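Local coordinates for CRISPR-associated protein, Cse2 family (Thermobifida fusca, PDB 4H79) that probably binds nucleic acid as the small Cse2 (CasB) subunit of the CRISPR-associated Cascade complex, at residues E85-I90 with V142-L147. Residues are numbered along the deposited sequence; the frame is centred on the assembly and turned at random.
Sequences ENSAHI and VTYKAL
The phenol ring of Tyr144 and the side-chain amide of Asn86 are the two flat groups that meet here, their planes 62° apart, so they do not stack. Asn86, Ser87 and Ile90 all reach the ring obliquely. The amide nitrogen ND2 of Asn86 lies 3.6 Å from CB of Tyr144, close to where the ring begins; with CG anti to the backbone N (chi1 -165°), Asn86 sends its amide across the gap, and the two side chains slide past one another in opposite directions. No hydrogen bond joins the segments. A short amide suits this partly exposed helix face, since it can pack on the root of the ring, against CB and CG, while remaining polar. Ile90, buried one turn on, crosses the tyrosine at about a right angle and sets CD1 3.9 Å from CD1 of the ring, an apolar touch for which a long branched chain is apt. Ser87 OG comes no nearer than 4.1 Å to CE1 of Tyr144; its hydroxyl is hydrogen-bonded to Val83 O, one turn back, and its small side chain suits the buried place beside the ring. Tyrosine combines an apolar ring with a polar tip, which hydrogen-bonds to Leu174 O. A serine in place of Tyr144 would probably strip Ile90 of its aromatic partner and leave Leu174 O without this bond. Just before Tyr144, Thr143 is the N-cap of helix 144-160, its OG1 accepting from Ala146 N at 3.1 Å. Through Tyr144 this helix's first turn packs on helix 80-99, while Leu174 of helix 167-176 touches Ser87, Ile90 and Leu147, joining three helices.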
ATOM      1  N   GLU A  85       0.257   9.316   9.254  1.00 29.93           N
ATOM      2  CA  GLU A  85      -1.018   8.662   9.632  1.00 31.76           C
ATOM      3  C   GLU A  85      -1.879   8.382   8.396  1.00 32.12           C
ATOM      4  O   GLU A  85      -2.448   7.278   8.220  1.00 31.20           O
ATOM      5  CB  GLU A  85      -1.804   9.546  10.582  1.00 31.02           C
ATOM      6  CG  GLU A  85      -1.238   9.643  11.974  1.00 33.90           C
ATOM      7  CD  GLU A  85      -2.049  10.583  12.857  1.00 47.66           C
ATOM      8  OE1 GLU A  85      -2.773  11.485  12.369  1.00 42.77           O
ATOM      9  OE2 GLU A  85      -1.964  10.445  14.083  1.00 48.01           O
ATOM     10  N   ASN A  86      -1.980   9.384   7.525  1.00 31.82           N
ATOM     11  CA  ASN A  86      -2.684   9.187   6.263  1.00 31.63           C
ATOM     12  C   ASN A  86      -2.075   8.094   5.341  1.00 29.17           C
ATOM     13  O   ASN A  86      -2.797   7.277   4.714  1.00 29.13           O
ATOM     14  CB  ASN A  86      -2.834  10.527   5.534  1.00 35.67           C
ATOM     15  CG  ASN A  86      -3.854  10.448   4.411  1.00 51.46           C
ATOM     16  OD1 ASN A  86      -4.887   9.729   4.494  1.00 53.74           O
ATOM     17  ND2 ASN A  86      -3.563  11.157   3.333  1.00 52.48           N
ATOM     18  N   SER A  87      -0.753   8.049   5.281  1.00 29.31           N
ATOM     19  CA  SER A  87      -0.059   7.006   4.523  1.00 29.76           C
ATOM     20  C   SER A  87      -0.358   5.621   5.053  1.00 29.63           C
ATOM     21  O   SER A  87      -0.594   4.712   4.246  1.00 26.34           O
ATOM     22  CB  SER A  87       1.447   7.256   4.503  1.00 31.89           C
ATOM     23  OG  SER A  87       1.720   8.532   3.923  1.00 30.48           O
ATOM     24  N   ALA A  88      -0.323   5.449   6.378  1.00 30.03           N
ATOM     25  CA  ALA A  88      -0.702   4.166   7.016  1.00 27.43           C
ATOM     26  C   ALA A  88      -2.155   3.830   6.733  1.00 25.06           C
ATOM     27  O   ALA A  88      -2.510   2.661   6.412  1.00 28.03           O
ATOM     28  CB  ALA A  88      -0.508   4.212   8.530  1.00 22.66           C
ATOM     29  N   HIS A  89      -3.003   4.844   6.820  1.00 25.02           N
ATOM     30  CA  HIS A  89      -4.452   4.640   6.547  1.00 25.39           C
ATOM     31  C   HIS A  89      -4.699   4.176   5.102  1.00 24.71           C
ATOM     32  O   HIS A  89      -5.488   3.190   4.834  1.00 21.62           O
ATOM     33  CB  HIS A  89      -5.178   5.977   6.809  1.00 33.79           C
ATOM     34  CG  HIS A  89      -6.660   5.909   6.553  1.00 50.15           C
ATOM     35  ND1 HIS A  89      -7.374   4.783   6.783  1.00 51.70           N
ATOM     36  CD2 HIS A  89      -7.557   6.851   6.066  1.00 53.20           C
ATOM     37  CE1 HIS A  89      -8.657   4.989   6.476  1.00 46.04           C
ATOM     38  NE2 HIS A  89      -8.779   6.259   6.043  1.00 48.22           N
ATOM     39  N   ILE A  90      -4.042   4.852   4.133  1.00 24.29           N
ATOM     40  CA  ILE A  90      -4.185   4.434   2.714  1.00 24.48           C
ATOM     41  C   ILE A  90      -3.661   2.990   2.504  1.00 23.73           C
ATOM     42  O   ILE A  90      -4.319   2.161   1.825  1.00 21.10           O
ATOM     43  CB  ILE A  90      -3.449   5.421   1.744  1.00 25.88           C
ATOM     44  CG1 ILE A  90      -4.090   6.813   1.845  1.00 28.54           C
ATOM     45  CG2 ILE A  90      -3.448   4.883   0.307  1.00 18.60           C
ATOM     46  CD1 ILE A  90      -3.241   7.951   1.243  1.00 27.89           C
ATOM     47  N   VAL A 142      -1.510  14.764  -7.877  1.00 40.33           N
ATOM     48  CA  VAL A 142      -1.250  16.059  -7.202  1.00 44.45           C
ATOM     49  C   VAL A 142      -1.683  16.051  -5.738  1.00 45.77           C
ATOM     50  O   VAL A 142      -1.198  16.818  -4.958  1.00 50.54           O
ATOM     51  CB  VAL A 142      -1.921  17.248  -7.947  1.00 53.73           C
ATOM     52  CG1 VAL A 142      -1.341  17.362  -9.350  1.00 49.77           C
ATOM     53  CG2 VAL A 142      -3.460  17.117  -7.976  1.00 59.40           C
ATOM     54  N   THR A 143      -2.586  15.166  -5.366  1.00 42.67           N
ATOM     55  CA  THR A 143      -3.043  15.060  -3.965  1.00 32.23           C
ATOM     56  C   THR A 143      -3.007  13.611  -3.492  1.00 31.83           C
ATOM     57  O   THR A 143      -3.044  12.652  -4.300  1.00 35.36           O
ATOM     58  CB  THR A 143      -4.507  15.558  -3.811  1.00 37.28           C
ATOM     59  OG1 THR A 143      -5.366  14.691  -4.570  1.00 36.44           O
ATOM     60  CG2 THR A 143      -4.702  17.044  -4.298  1.00 35.85           C
ATOM     61  N   TYR A 144      -2.985  13.424  -2.170  1.00 31.83           N
ATOM     62  CA  TYR A 144      -3.043  12.069  -1.601  1.00 33.87           C
ATOM     63  C   TYR A 144      -4.344  11.368  -1.930  1.00 35.20           C
ATOM     64  O   TYR A 144      -4.357  10.160  -2.127  1.00 30.36           O
ATOM     65  CB  TYR A 144      -2.848  12.067  -0.092  1.00 31.05           C
ATOM     66  CG  TYR A 144      -1.400  12.037   0.247  1.00 30.11           C
ATOM     67  CD1 TYR A 144      -0.742  10.804   0.361  1.00 30.23           C
ATOM     68  CD2 TYR A 144      -0.671  13.213   0.415  1.00 31.61           C
ATOM     69  CE1 TYR A 144       0.603  10.739   0.641  1.00 30.64           C
ATOM     70  CE2 TYR A 144       0.687  13.157   0.692  1.00 36.00           C
ATOM     71  CZ  TYR A 144       1.324  11.924   0.807  1.00 32.08           C
ATOM     72  OH  TYR A 144       2.684  11.809   1.074  1.00 31.93           O
ATOM     73  N   LYS A 145      -5.445  12.127  -1.966  1.00 32.47           N
ATOM     74  CA  LYS A 145      -6.734  11.541  -2.415  1.00 36.64           C
ATOM     75  C   LYS A 145      -6.630  10.930  -3.838  1.00 36.07           C
ATOM     76  O   LYS A 145      -7.147   9.831  -4.096  1.00 37.95           O
ATOM     77  CB  LYS A 145      -7.847  12.587  -2.339  1.00 43.27           C
ATOM     78  CG  LYS A 145      -9.163  12.148  -2.958  1.00 45.00           C
ATOM     79  CD  LYS A 145     -10.336  12.735  -2.174  1.00 56.52           C
ATOM     80  CE  LYS A 145     -11.270  13.469  -3.117  1.00 63.69           C
ATOM     81  NZ  LYS A 145     -12.713  13.268  -2.824  1.00 68.82           N
ATOM     82  N   ALA A 146      -6.001  11.645  -4.770  1.00 31.02           N
ATOM     83  CA  ALA A 146      -5.877  11.162  -6.142  1.00 30.52           C
ATOM     84  C   ALA A 146      -4.918   9.987  -6.176  1.00 31.54           C
ATOM     85  O   ALA A 146      -5.156   9.012  -6.897  1.00 29.38           O
ATOM     86  CB  ALA A 146      -5.403  12.283  -7.084  1.00 30.19           C
ATOM     87  N   LEU A 147      -3.840  10.072  -5.390  1.00 27.25           N
ATOM     88  CA  LEU A 147      -2.859   9.022  -5.327  1.00 28.14           C
ATOM     89  C   LEU A 147      -3.515   7.722  -4.809  1.00 28.56           C
ATOM     90  O   LEU A 147      -3.314   6.646  -5.400  1.00 25.70           O
ATOM     91  CB  LEU A 147      -1.689   9.404  -4.411  1.00 27.59           C
ATOM     92  CG  LEU A 147      -0.592   8.345  -4.179  1.00 27.16           C
ATOM     93  CD1 LEU A 147       0.017   7.846  -5.506  1.00 24.50           C
ATOM     94  CD2 LEU A 147       0.488   8.945  -3.228  1.00 27.73           C
TER